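PDB 6E0K: cyclic UMP-AMP synthase from Rhodothermus marinus SG0.5JP17-172, which uses magnesium to make 3',3'-cUAMP, a second messenger of CBASS antiphage defence, from UTP and ATP. Local coordinates for residues N73-E78 against F83-S88; L119-T124 against A128-C133; P168-E173 against N254-L259; S225-T230 against C236-W241; A245-F250 against E270-F275. All coordinates share one frame; numbering follows the deposited sequence.

Contact 1 (N73-E78 against F83-S88); sequences NNLTAE and FGFVKS
Leu75 meets the rings of Phe83 and Phe85 with one methyl each. CD1 comes in at the edge of the Phe85 ring, in its plane, 3.6 Å from Phe85 CE2. CD2 does the same for the other ring and lies 4.0 Å from Phe83 CE2, so neither methyl sits over a face. Both phenylalanines carry CG beside the backbone N (chi1 -74° for Phe83 and -67° for Phe85), which turns the two rings toward Leu75. The second segment also packs on itself: CB of Phe83 lies 3.5 Å above the plane of the Phe85 ring, over its centre. This small apolar cluster is the tight part, with Leu75 buried in it. Away from it the contact is loose. No hydrogen bond joins the two segments, and Gly84 and Val86 are exposed on one side, as are Thr76 and Ala77 on the other. The backbone entering Leu75 is braced locally by an Asx turn, in which Leu75 N donates to Asn73 OD1 over 2.9 Å. The short helix 77-82, N-capped by Thr76 and ended by a Schellman motif at Gly84, starts in the first segment and carries the chain to the second. Tyr139, just beyond strand 127-138, touches Leu75 and both phenylalanines, and Phe71 of strand 71-73 meets Phe85 edge to face, so the helical turn is folded back against the border of the sheet.

Contact 2 (L119-T124 against A128-C133); sequences LKVETT and ADVVVC
Leu119, Val121, Ala128, Val130 and Val132 all put their side chains on one face of this antiparallel pair, and there the shapes mesh. CD1 of Leu119 reaches past its direct partner Val130 to Val132 CG2, 3.8 Å away. The CG2 methyl of Val121 makes the same diagonal step, past Ala128 to Val130 CG2 at 4.0 Å. The small Ala128, its CB 4.3 Å from Val121 CB, lets that methyl pass. Val130 holds CG1 anti to its backbone N (chi1 -180°), which leaves CG2 beside that N and turned to Val121. Tyr96 and Tyr107 of helix 92-107 and Ile27 of helix 18-32 pack on this apolar face.

Lys120 and Asp129 stand on the other face as a non-hydrogen-bonded pair. The lysine chain bends at its far end and brings NZ to Asp129 OD1 at 2.9 Å, a salt bridge made from above the carboxylate plane; Thr118 OG1 also bonds this oxygen. Four backbone bonds join the flanking pairs, Leu119 with Val130 and Val121 with Ala128. This is the hairpin of a nucleotidyltransferase sheet, apolar toward the helices, with the metal and nucleotide site on the other face, where Asp129 binds magnesium and Lys120 belongs to the UTP site.

Contact 3 (P168-E173 against N254-L259); sequences PKLHYE and NGQDDL
Asn254 OD1 is gripped by two backbone donors, Gln256 N at 2.7 Å and Asp257 N at 3.2 Å, an Asx turn and Asx motif that round off the loop lying against helix 168-181. The Asp257 N-H comes in on a lone pair in the carbonyl plane, whereas the Gln256 N-H is tilted 29° from it. The amide's other end is held too: Asn254 ND2 donates to Asp257 OD2 at 3.0 Å. Asn254 takes up the crowded position between its backbone N and carbonyl carbon (chi1 62°), which swings the amide back over its own loop and leaves CB and CA to pack on the helix, with CA 3.8 Å from His171 N.

Leu170 fits beside this turn. Its CB touches Asn254 O at 3.6 Å, and CD1 lies 3.6 Å from Gln256 NE2, the two side chains crossing at about a right angle. The same NE2 donates to Asn254 O, so Leu170 rests against an amide already engaged, and Gln256 OE1 is bonded by Lys138. A water joins His171 ND1, at 2.7 Å in the ring plane, to Asn254 N; His171 NE2 has Glu216 as its partner. The polar bonds thus mostly shape the loop itself, while the helix offers Leu170 carbons to polar atoms already bonded there; its polar links to the loop are that water and the bond of His171 O with Gln253 NE2, close to Asn166 of the UTP site.

Contact 4 (S225-T230 against C236-W241); sequences SKFGGT and CSVINW
Lys226 lies over helix 231-244 and touches three of its residues with successive parts of its chain. CB rests 3.9 Å from Val238 CG2, CD passes Ser237 CB at 4.1 Å, and CE comes to Trp241 CD1 at 3.7 Å, crossing that side chain at about a right angle. A bend at chi2 (-56°) followed by two extended torsions makes this route possible, since it turns the chain along the helix surface. Trp241 answers with CG anti to the backbone N (chi1 -176°), which brings the pyrrole carbon CD1 beside the lysine CE; Trp241 CB is also near that methylene. At the far end NZ donates to a water, which in turn donates to Ser237 O. The first segment ends the loop that follows helix 212-220: it runs through Gly228 and Gly229, whose backbone angles suit glycine, to Thr230, the N-cap, and the first turn of helix 231-244 leads on to the second segment, so the loop packs against the helix it leads into.

Phe227 points its CB away from the helix, yet the ring reaches back, and Val238 CG2 sits over one face, offset toward the rim. This CH-pi contact measures 4.2 Å from the methyl to the ring centroid, 19° off the normal. Tyr186 meets the same phenylalanine ring edge to face. Ser237 OG, turned beside its own backbone N, bonds Asp233 O one turn earlier in the helix.

Contact 5 (A245-F250 against E270-F275); sequences ADLSKF and EKARRF
The loop leaving helix 231-244 is tied to helix 269-285 chiefly through Arg273, which reaches back to residues 245-247. Its NH2 donates to Ala245 O at 3.1 Å, with an N-H...O angle of 161° and the oxygen at the edge of the guanidinium, close to its plane. The donor sits nearly on the line of the carbonyl bond. Leu247 comes from the opposite direction and lays CD1 over one face of the guanidinium, centred 3.5 Å above its plane, with CZ 3.6 Å from that methyl. One group is thus gripped at its edge by a polar atom and packed on a face by an apolar one, which should restrict its rotation. A bend at chi2 (-75°) carries the arginine chain off the helix to this place, where NH1 also makes a weak bond to Leu242 O. The same Leu247 CD1 reaches Ala272 CB at 4.0 Å, so one methyl touches arginine and helix surface.

The loop also stiffens itself: Asp246 OD1 takes Ser248 N at 3.0 Å in an Asx turn and Ser248 OG from the same face of its carboxylate. Helix-to-loop packing, an arginine bonded to a backbone carbonyl under a leucine methyl, joins two successive helices of the C-terminal helical part.

In the fold
From the N terminus, contact 1 comes first, closing a four-residue helical excursion at the border of the sheet. Contact 2 follows in series, closing the hairpin 119-122/127-138 within the same nucleotidyltransferase range, its centre about 31 Å from that of contact 1. Contact 3 spans the longest loop, some 80 residues, and brings the segment 254-259 back to helix 168-181. Contact 4 is nested inside that loop. Contact 5 crosses contact 3, since 245-250 lies within its loop and 270-275 beyond it; the two touch where Leu259 N probably bonds Phe250 O. Contacts 4 and 5 meet twice: Trp241 with Phe250 joins helix 231-244 to the following loop, and Ile239 with Phe275 joins it to helix 269-285.

Contact 1 (N73-E78 against F83-S88)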
# COMPACT_ATOMS: atom_id res chain seq x y z
N ASN A 73 -12.33 -10.42 -14.36
CA ASN A 73 -12.57 -9.23 -15.18
C ASN A 73 -14.00 -8.76 -14.97
O ASN A 73 -14.80 -9.40 -14.28
CB ASN A 73 -12.33 -9.54 -16.65
CG ASN A 73 -13.18 -10.69 -17.13
OD1 ASN A 73 -14.37 -10.51 -17.34
ND2 ASN A 73 -12.58 -11.88 -17.24
N ASN A 74 -14.31 -7.62 -15.59
CA ASN A 74 -15.64 -7.03 -15.57
C ASN A 74 -16.37 -7.16 -16.90
O ASN A 74 -17.31 -6.40 -17.15
CB ASN A 74 -15.56 -5.56 -15.17
CG ASN A 74 -14.79 -4.73 -16.18
OD1 ASN A 74 -13.97 -5.25 -16.94
ND2 ASN A 74 -15.06 -3.43 -16.21
N LEU A 75 -15.95 -8.09 -17.75
CA LEU A 75 -16.54 -8.22 -19.07
C LEU A 75 -17.92 -8.87 -19.02
O LEU A 75 -18.18 -9.76 -18.19
CB LEU A 75 -15.64 -9.08 -19.96
CG LEU A 75 -14.26 -8.51 -20.22
CD1 LEU A 75 -13.38 -9.61 -20.82
CD2 LEU A 75 -14.42 -7.31 -21.17
N THR A 76 -18.79 -8.45 -19.94
CA THR A 76 -20.03 -9.15 -20.18
C THR A 76 -19.77 -10.39 -21.02
O THR A 76 -18.71 -10.55 -21.62
CB THR A 76 -21.04 -8.26 -20.90
OG1 THR A 76 -20.55 -7.98 -22.22
CG2 THR A 76 -21.27 -6.96 -20.13
N ALA A 77 -20.77 -11.27 -21.07
CA ALA A 77 -20.64 -12.46 -21.89
C ALA A 77 -20.38 -12.11 -23.35
O ALA A 77 -19.60 -12.79 -24.03
CB ALA A 77 -21.90 -13.31 -21.77
N GLU A 78 -21.04 -11.07 -23.86
CA GLU A 78 -20.84 -10.66 -25.24
C GLU A 78 -19.43 -10.14 -25.47
O GLU A 78 -18.81 -10.45 -26.50
CB GLU A 78 -21.89 -9.61 -25.64
CG GLU A 78 -21.64 -8.92 -26.99
CD GLU A 78 -21.71 -9.86 -28.20
OE1 GLU A 78 -22.05 -11.06 -28.08
OE2 GLU A 78 -21.43 -9.37 -29.32
N PHE A 83 -13.89 -11.22 -27.81
CA PHE A 83 -12.46 -11.38 -27.58
C PHE A 83 -11.99 -12.82 -27.70
O PHE A 83 -10.78 -13.08 -27.61
CB PHE A 83 -12.08 -10.85 -26.19
CG PHE A 83 -12.08 -9.36 -26.07
CD1 PHE A 83 -11.66 -8.54 -27.10
CD2 PHE A 83 -12.46 -8.77 -24.87
CE1 PHE A 83 -11.65 -7.16 -26.96
CE2 PHE A 83 -12.46 -7.39 -24.71
CZ PHE A 83 -12.05 -6.58 -25.75
N GLY A 84 -12.90 -13.78 -27.90
CA GLY A 84 -12.48 -15.17 -27.99
C GLY A 84 -12.08 -15.80 -26.67
O GLY A 84 -11.33 -16.78 -26.66
N PHE A 85 -12.60 -15.30 -25.56
CA PHE A 85 -12.25 -15.80 -24.24
C PHE A 85 -13.10 -17.00 -23.86
O PHE A 85 -14.28 -17.11 -24.23
CB PHE A 85 -12.41 -14.71 -23.17
CG PHE A 85 -11.45 -13.56 -23.31
CD1 PHE A 85 -10.30 -13.67 -24.08
CD2 PHE A 85 -11.69 -12.35 -22.66
CE1 PHE A 85 -9.40 -12.59 -24.19
CE2 PHE A 85 -10.81 -11.27 -22.76
CZ PHE A 85 -9.67 -11.40 -23.54
N VAL A 86 -12.49 -17.91 -23.09
CA VAL A 86 -13.18 -19.07 -22.54
C VAL A 86 -12.98 -19.07 -21.03
O VAL A 86 -12.12 -18.38 -20.49
CB VAL A 86 -12.69 -20.40 -23.14
CG1 VAL A 86 -12.77 -20.38 -24.65
CG2 VAL A 86 -11.25 -20.71 -22.66
N LYS A 87 -13.78 -19.90 -20.35
CA LYS A 87 -13.70 -20.01 -18.91
C LYS A 87 -12.46 -20.80 -18.48
O LYS A 87 -12.18 -21.87 -19.03
CB LYS A 87 -14.96 -20.72 -18.39
CG LYS A 87 -15.02 -20.92 -16.90
CD LYS A 87 -16.13 -21.89 -16.56
CE LYS A 87 -15.85 -22.61 -15.26
NZ LYS A 87 -16.93 -23.56 -14.93
N SER A 88 -11.75 -20.28 -17.48
CA SER A 88 -10.71 -21.06 -16.82
C SER A 88 -11.36 -22.11 -15.93
O SER A 88 -12.23 -21.78 -15.12
CB SER A 88 -9.83 -20.16 -15.96
OG SER A 88 -8.98 -20.94 -15.12

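Contact 2 (L119-T124 against A128-C133)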
# COMPACT_ATOMS: atom_id res chain seq x y z
N LEU A 119 -2.34 -15.40 3.54
CA LEU A 119 -1.60 -16.50 4.13
C LEU A 119 -0.43 -15.90 4.87
O LEU A 119 0.31 -15.09 4.30
CB LEU A 119 -1.10 -17.47 3.05
CG LEU A 119 -2.00 -18.57 2.48
CD1 LEU A 119 -1.36 -19.17 1.23
CD2 LEU A 119 -2.21 -19.65 3.53
N LYS A 120 -0.27 -16.25 6.14
CA LYS A 120 0.85 -15.76 6.93
C LYS A 120 1.95 -16.81 6.97
O LYS A 120 1.68 -17.98 7.24
CB LYS A 120 0.42 -15.38 8.34
CG LYS A 120 -0.49 -14.13 8.37
CD LYS A 120 -0.66 -13.59 9.79
CE LYS A 120 -0.84 -12.07 9.80
NZ LYS A 120 -1.89 -11.62 8.84
N VAL A 121 3.18 -16.39 6.68
CA VAL A 121 4.30 -17.30 6.58
C VAL A 121 5.43 -16.78 7.46
O VAL A 121 5.84 -15.63 7.32
CB VAL A 121 4.79 -17.43 5.12
CG1 VAL A 121 5.96 -18.38 5.05
CG2 VAL A 121 3.63 -17.87 4.21
N GLU A 122 5.92 -17.64 8.36
CA GLU A 122 7.12 -17.34 9.13
C GLU A 122 8.33 -17.85 8.34
O GLU A 122 8.57 -19.05 8.28
CB GLU A 122 7.06 -18.01 10.50
CG GLU A 122 5.81 -17.65 11.30
CD GLU A 122 5.68 -16.16 11.52
OE1 GLU A 122 6.70 -15.52 11.88
OE2 GLU A 122 4.56 -15.63 11.33
N THR A 123 9.08 -16.93 7.73
CA THR A 123 10.31 -17.30 7.05
C THR A 123 11.49 -17.21 8.01
O THR A 123 11.36 -16.81 9.17
CB THR A 123 10.58 -16.43 5.81
OG1 THR A 123 11.12 -15.16 6.20
CG2 THR A 123 9.29 -16.21 4.96
N THR A 124 12.68 -17.58 7.52
CA THR A 124 13.90 -17.40 8.30
C THR A 124 14.40 -15.97 8.29
O THR A 124 15.44 -15.69 8.91
CB THR A 124 15.01 -18.30 7.76
OG1 THR A 124 15.24 -17.95 6.39
CG2 THR A 124 14.61 -19.76 7.86
N ALA A 128 5.98 -12.95 6.57
CA ALA A 128 5.40 -12.51 5.33
C ALA A 128 3.88 -12.60 5.42
O ALA A 128 3.33 -13.57 5.95
CB ALA A 128 5.91 -13.35 4.15
N ASP A 129 3.22 -11.56 4.95
CA ASP A 129 1.77 -11.55 4.81
C ASP A 129 1.50 -11.68 3.32
O ASP A 129 1.76 -10.74 2.56
CB ASP A 129 1.19 -10.26 5.38
CG ASP A 129 -0.30 -10.33 5.57
OD1 ASP A 129 -0.78 -11.32 6.16
OD2 ASP A 129 -1.00 -9.38 5.14
N VAL A 130 1.02 -12.85 2.90
CA VAL A 130 0.98 -13.23 1.49
C VAL A 130 -0.44 -13.09 0.97
O VAL A 130 -1.35 -13.79 1.44
CB VAL A 130 1.50 -14.66 1.28
CG1 VAL A 130 1.46 -15.02 -0.19
CG2 VAL A 130 2.93 -14.80 1.80
N VAL A 131 -0.64 -12.20 0.00
CA VAL A 131 -1.92 -12.06 -0.67
C VAL A 131 -1.91 -12.96 -1.90
O VAL A 131 -1.10 -12.77 -2.81
CB VAL A 131 -2.20 -10.60 -1.06
CG1 VAL A 131 -3.47 -10.53 -1.91
CG2 VAL A 131 -2.35 -9.73 0.17
N VAL A 132 -2.79 -13.96 -1.90
CA VAL A 132 -2.93 -14.89 -3.01
C VAL A 132 -4.02 -14.35 -3.92
O VAL A 132 -5.16 -14.15 -3.47
CB VAL A 132 -3.27 -16.30 -2.52
CG1 VAL A 132 -3.50 -17.22 -3.70
CG2 VAL A 132 -2.15 -16.83 -1.63
N CYS A 133 -3.69 -14.07 -5.18
CA CYS A 133 -4.64 -13.36 -6.03
C CYS A 133 -4.49 -13.80 -7.48
O CYS A 133 -3.53 -14.44 -7.86
CB CYS A 133 -4.45 -11.85 -5.91
SG CYS A 133 -2.80 -11.26 -6.32
O HOH W 1 3.26 -13.73 8.98

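Contact 3 (P168-E173 against N254-L259)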
# COMPACT_ATOMS: atom_id res chain seq x y z
N PRO A 168 -1.87 -2.86 -6.88
CA PRO A 168 -0.56 -2.53 -6.27
C PRO A 168 0.50 -2.13 -7.28
O PRO A 168 1.37 -1.30 -6.96
CB PRO A 168 -0.18 -3.81 -5.53
CG PRO A 168 -0.89 -4.90 -6.29
CD PRO A 168 -2.20 -4.29 -6.72
N LYS A 169 0.49 -2.71 -8.49
CA LYS A 169 1.50 -2.33 -9.47
C LYS A 169 1.34 -0.87 -9.88
O LYS A 169 2.34 -0.17 -10.08
CB LYS A 169 1.42 -3.24 -10.69
CG LYS A 169 1.68 -4.69 -10.38
CD LYS A 169 1.63 -5.50 -11.65
CE LYS A 169 1.95 -6.97 -11.38
NZ LYS A 169 1.84 -7.78 -12.63
N LEU A 170 0.10 -0.41 -10.04
CA LEU A 170 -0.12 0.99 -10.40
C LEU A 170 0.20 1.91 -9.23
O LEU A 170 0.74 3.01 -9.43
CB LEU A 170 -1.56 1.22 -10.85
CG LEU A 170 -1.87 0.54 -12.18
CD1 LEU A 170 -3.33 0.78 -12.51
CD2 LEU A 170 -0.97 1.09 -13.26
N HIS A 171 -0.14 1.49 -8.01
CA HIS A 171 0.28 2.24 -6.82
C HIS A 171 1.79 2.45 -6.84
O HIS A 171 2.27 3.58 -6.66
CB HIS A 171 -0.16 1.50 -5.55
CG HIS A 171 0.23 2.19 -4.28
ND1 HIS A 171 -0.64 3.00 -3.58
CD2 HIS A 171 1.39 2.18 -3.58
CE1 HIS A 171 -0.03 3.47 -2.51
NE2 HIS A 171 1.20 2.99 -2.48
N TYR A 172 2.56 1.39 -7.09
CA TYR A 172 4.01 1.50 -7.12
C TYR A 172 4.48 2.40 -8.26
O TYR A 172 5.31 3.30 -8.07
CB TYR A 172 4.65 0.12 -7.24
CG TYR A 172 6.12 0.22 -7.49
CD1 TYR A 172 6.96 0.67 -6.49
CD2 TYR A 172 6.66 -0.09 -8.73
CE1 TYR A 172 8.32 0.79 -6.71
CE2 TYR A 172 8.02 0.02 -8.95
CZ TYR A 172 8.84 0.47 -7.94
OH TYR A 172 10.20 0.59 -8.13
N GLU A 173 3.97 2.15 -9.47
CA GLU A 173 4.38 2.89 -10.65
C GLU A 173 4.16 4.39 -10.47
O GLU A 173 5.02 5.21 -10.80
CB GLU A 173 3.59 2.35 -11.83
CG GLU A 173 3.80 2.96 -13.16
CD GLU A 173 2.91 2.30 -14.20
OE1 GLU A 173 2.12 3.00 -14.87
OE2 GLU A 173 2.98 1.06 -14.28
N ASN A 254 -3.00 4.63 -6.69
CA ASN A 254 -3.15 3.73 -7.84
C ASN A 254 -3.93 4.34 -8.99
O ASN A 254 -3.99 3.73 -10.06
CB ASN A 254 -3.80 2.39 -7.42
CG ASN A 254 -5.22 2.53 -6.86
OD1 ASN A 254 -5.97 3.43 -7.22
ND2 ASN A 254 -5.58 1.62 -5.97
N GLY A 255 -4.53 5.52 -8.81
CA GLY A 255 -5.29 6.18 -9.85
C GLY A 255 -6.65 5.59 -10.13
O GLY A 255 -7.34 6.07 -11.05
N GLN A 256 -7.08 4.58 -9.37
CA GLN A 256 -8.34 3.89 -9.64
C GLN A 256 -9.42 4.16 -8.61
O GLN A 256 -10.59 4.27 -8.97
CB GLN A 256 -8.11 2.37 -9.70
CG GLN A 256 -7.00 1.92 -10.61
CD GLN A 256 -7.05 2.59 -11.97
OE1 GLN A 256 -8.07 2.56 -12.67
NE2 GLN A 256 -5.94 3.21 -12.34
N ASP A 257 -9.06 4.22 -7.33
CA ASP A 257 -9.99 4.29 -6.22
C ASP A 257 -10.11 5.71 -5.70
O ASP A 257 -9.18 6.51 -5.80
CB ASP A 257 -9.54 3.40 -5.06
CG ASP A 257 -9.32 1.95 -5.45
OD1 ASP A 257 -10.08 1.41 -6.28
OD2 ASP A 257 -8.38 1.35 -4.89
N ASP A 258 -11.27 6.01 -5.11
CA ASP A 258 -11.42 7.22 -4.31
C ASP A 258 -10.79 7.03 -2.94
O ASP A 258 -10.95 5.97 -2.32
CB ASP A 258 -12.88 7.60 -4.14
CG ASP A 258 -13.50 8.15 -5.40
OD1 ASP A 258 -12.74 8.50 -6.33
OD2 ASP A 258 -14.74 8.24 -5.45
N LEU A 259 -10.12 8.06 -2.46
CA LEU A 259 -9.50 7.97 -1.14
C LEU A 259 -10.55 8.07 -0.03
O LEU A 259 -10.41 7.41 1.01
CB LEU A 259 -8.44 9.07 -0.98
CG LEU A 259 -7.78 9.16 0.40
CD1 LEU A 259 -7.19 7.81 0.80
CD2 LEU A 259 -6.70 10.22 0.36
O HOH W 2 -3.28 3.45 -4.20

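Contact 4 (S225-T230 against C236-W241)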
# COMPACT_ATOMS: atom_id res chain seq x y z
N SER A 225 5.18 20.69 -6.59
CA SER A 225 5.89 21.90 -6.17
C SER A 225 6.04 22.02 -4.66
O SER A 225 6.89 22.78 -4.19
CB SER A 225 5.15 23.13 -6.70
OG SER A 225 3.77 23.07 -6.37
N LYS A 226 5.23 21.30 -3.88
CA LYS A 226 5.32 21.38 -2.43
C LYS A 226 6.46 20.55 -1.85
O LYS A 226 6.81 20.72 -0.68
CB LYS A 226 3.99 20.95 -1.80
CG LYS A 226 2.77 21.69 -2.39
CD LYS A 226 2.92 23.19 -2.28
CE LYS A 226 1.72 23.90 -2.88
NZ LYS A 226 1.90 25.37 -2.78
N PHE A 227 7.06 19.67 -2.65
CA PHE A 227 8.08 18.75 -2.15
C PHE A 227 9.45 19.25 -2.60
O PHE A 227 9.74 19.26 -3.80
CB PHE A 227 7.85 17.34 -2.69
CG PHE A 227 6.52 16.74 -2.31
CD1 PHE A 227 5.39 16.98 -3.07
CD2 PHE A 227 6.41 15.92 -1.20
CE1 PHE A 227 4.17 16.43 -2.71
CE2 PHE A 227 5.20 15.37 -0.83
CZ PHE A 227 4.07 15.61 -1.60
N GLY A 228 10.29 19.64 -1.66
CA GLY A 228 11.64 20.02 -2.04
C GLY A 228 12.20 21.12 -1.17
O GLY A 228 11.54 21.62 -0.26
N GLY A 229 13.44 21.50 -1.48
CA GLY A 229 14.11 22.57 -0.76
C GLY A 229 14.71 22.13 0.56
O GLY A 229 15.91 21.86 0.66
N THR A 230 13.88 22.09 1.59
CA THR A 230 14.26 21.58 2.89
C THR A 230 13.08 20.79 3.44
O THR A 230 11.95 20.92 2.96
CB THR A 230 14.63 22.69 3.89
OG1 THR A 230 13.47 23.49 4.16
CG2 THR A 230 15.74 23.57 3.35
N CYS A 236 5.78 22.35 5.91
CA CYS A 236 4.79 23.42 5.98
C CYS A 236 4.05 23.60 4.66
O CYS A 236 2.83 23.83 4.66
CB CYS A 236 5.47 24.72 6.39
SG CYS A 236 6.00 24.67 8.10
N SER A 237 4.76 23.49 3.54
CA SER A 237 4.10 23.68 2.25
C SER A 237 3.07 22.59 2.00
O SER A 237 1.98 22.85 1.49
CB SER A 237 5.12 23.72 1.11
OG SER A 237 5.94 24.88 1.21
N VAL A 238 3.40 21.35 2.38
CA VAL A 238 2.47 20.24 2.19
C VAL A 238 1.24 20.42 3.08
O VAL A 238 0.10 20.33 2.62
CB VAL A 238 3.17 18.89 2.46
CG1 VAL A 238 2.15 17.78 2.62
CG2 VAL A 238 4.16 18.57 1.33
N ILE A 239 1.47 20.67 4.38
CA ILE A 239 0.36 20.73 5.32
C ILE A 239 -0.52 21.94 5.03
O ILE A 239 -1.75 21.85 5.09
CB ILE A 239 0.86 20.74 6.78
CG1 ILE A 239 1.51 19.39 7.14
CG2 ILE A 239 -0.29 21.10 7.75
CD1 ILE A 239 0.56 18.18 7.08
N ASN A 240 0.09 23.07 4.69
CA ASN A 240 -0.72 24.25 4.39
C ASN A 240 -1.54 24.08 3.12
O ASN A 240 -2.67 24.58 3.06
CB ASN A 240 0.17 25.48 4.30
CG ASN A 240 0.53 26.01 5.68
OD1 ASN A 240 -0.28 25.95 6.60
ND2 ASN A 240 1.75 26.50 5.83
N TRP A 241 -1.01 23.39 2.11
CA TRP A 241 -1.82 23.14 0.92
C TRP A 241 -2.99 22.21 1.24
O TRP A 241 -4.12 22.45 0.80
CB TRP A 241 -0.97 22.56 -0.21
CG TRP A 241 -1.75 22.38 -1.47
CD1 TRP A 241 -1.94 23.31 -2.46
CD2 TRP A 241 -2.47 21.21 -1.88
NE1 TRP A 241 -2.72 22.79 -3.46
CE2 TRP A 241 -3.08 21.51 -3.12
CE3 TRP A 241 -2.68 19.94 -1.32
CZ2 TRP A 241 -3.85 20.58 -3.82
CZ3 TRP A 241 -3.46 19.02 -2.01
CH2 TRP A 241 -4.04 19.35 -3.24
O HOH W 3 1.45 25.41 0.35

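Contact 5 (A245-F250 against E270-F275)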
# COMPACT_ATOMS: atom_id res chain seq x y z
N ALA A 245 -7.17 22.61 0.70
CA ALA A 245 -7.58 21.85 -0.47
C ALA A 245 -8.99 21.31 -0.30
O ALA A 245 -9.51 21.16 0.81
CB ALA A 245 -6.61 20.70 -0.72
N ASP A 246 -9.62 21.01 -1.44
CA ASP A 246 -10.87 20.27 -1.47
C ASP A 246 -10.50 18.80 -1.53
O ASP A 246 -10.08 18.29 -2.58
CB ASP A 246 -11.72 20.69 -2.67
CG ASP A 246 -13.02 19.90 -2.78
OD1 ASP A 246 -13.27 19.00 -1.96
OD2 ASP A 246 -13.81 20.19 -3.71
N LEU A 247 -10.64 18.11 -0.40
CA LEU A 247 -10.23 16.72 -0.30
C LEU A 247 -11.17 15.77 -1.04
O LEU A 247 -10.77 14.63 -1.31
CB LEU A 247 -10.16 16.29 1.17
CG LEU A 247 -9.32 17.15 2.11
CD1 LEU A 247 -9.43 16.58 3.52
CD2 LEU A 247 -7.88 17.19 1.66
N SER A 248 -12.39 16.21 -1.36
CA SER A 248 -13.47 15.28 -1.66
C SER A 248 -13.19 14.44 -2.90
O SER A 248 -13.62 13.29 -2.97
CB SER A 248 -14.79 16.04 -1.82
OG SER A 248 -14.79 16.84 -2.99
N LYS A 249 -12.45 14.98 -3.87
CA LYS A 249 -12.17 14.26 -5.10
C LYS A 249 -10.77 13.65 -5.13
O LYS A 249 -10.30 13.26 -6.20
CB LYS A 249 -12.35 15.16 -6.33
CG LYS A 249 -13.71 15.82 -6.48
CD LYS A 249 -13.82 16.50 -7.84
CE LYS A 249 -15.14 17.24 -8.01
NZ LYS A 249 -15.45 17.49 -9.45
N PHE A 250 -10.10 13.54 -3.98
CA PHE A 250 -8.78 12.91 -3.97
C PHE A 250 -8.89 11.47 -4.43
O PHE A 250 -9.83 10.75 -4.08
CB PHE A 250 -8.14 12.95 -2.58
CG PHE A 250 -7.45 14.25 -2.24
CD1 PHE A 250 -7.73 15.41 -2.95
CD2 PHE A 250 -6.53 14.30 -1.21
CE1 PHE A 250 -7.10 16.61 -2.62
CE2 PHE A 250 -5.89 15.48 -0.88
CZ PHE A 250 -6.17 16.64 -1.58
N GLU A 270 -12.80 13.70 7.59
CA GLU A 270 -12.64 14.16 8.96
C GLU A 270 -11.38 13.57 9.59
O GLU A 270 -10.69 14.26 10.35
CB GLU A 270 -13.88 13.80 9.78
CG GLU A 270 -13.91 14.49 11.12
CD GLU A 270 -14.09 16.01 11.01
OE1 GLU A 270 -14.43 16.52 9.91
OE2 GLU A 270 -13.87 16.70 12.03
N LYS A 271 -11.06 12.32 9.28
CA LYS A 271 -9.81 11.74 9.79
C LYS A 271 -8.59 12.42 9.18
O LYS A 271 -7.58 12.63 9.86
CB LYS A 271 -9.76 10.23 9.51
CG LYS A 271 -10.72 9.39 10.36
CD LYS A 271 -10.30 9.37 11.82
CE LYS A 271 -11.26 8.55 12.67
NZ LYS A 271 -11.02 7.10 12.52
N ALA A 272 -8.67 12.76 7.89
CA ALA A 272 -7.57 13.51 7.27
C ALA A 272 -7.40 14.88 7.91
O ALA A 272 -6.27 15.31 8.17
CB ALA A 272 -7.81 13.64 5.76
N ARG A 273 -8.51 15.59 8.16
CA ARG A 273 -8.41 16.88 8.83
C ARG A 273 -7.83 16.75 10.23
O ARG A 273 -7.11 17.63 10.70
CB ARG A 273 -9.79 17.54 8.90
CG ARG A 273 -10.41 17.76 7.55
CD ARG A 273 -9.75 18.92 6.87
NE ARG A 273 -10.49 19.31 5.67
CZ ARG A 273 -9.93 19.94 4.64
NH1 ARG A 273 -8.63 20.24 4.69
NH2 ARG A 273 -10.66 20.26 3.58
N ARG A 274 -8.16 15.66 10.93
CA ARG A 274 -7.57 15.44 12.24
C ARG A 274 -6.05 15.29 12.14
O ARG A 274 -5.31 15.87 12.94
CB ARG A 274 -8.19 14.20 12.90
CG ARG A 274 -7.60 13.90 14.29
CD ARG A 274 -8.25 12.70 14.95
NE ARG A 274 -7.90 11.46 14.28
CZ ARG A 274 -8.14 10.25 14.77
NH1 ARG A 274 -8.73 10.09 15.95
NH2 ARG A 274 -7.76 9.18 14.07
N PHE A 275 -5.58 14.51 11.17
CA PHE A 275 -4.14 14.39 10.98
C PHE A 275 -3.50 15.75 10.76
O PHE A 275 -2.45 16.05 11.32
CB PHE A 275 -3.86 13.44 9.80
CG PHE A 275 -2.46 13.56 9.24
CD1 PHE A 275 -1.38 13.03 9.91
CD2 PHE A 275 -2.24 14.20 8.03
CE1 PHE A 275 -0.09 13.14 9.40
CE2 PHE A 275 -0.95 14.31 7.51
CZ PHE A 275 0.13 13.78 8.21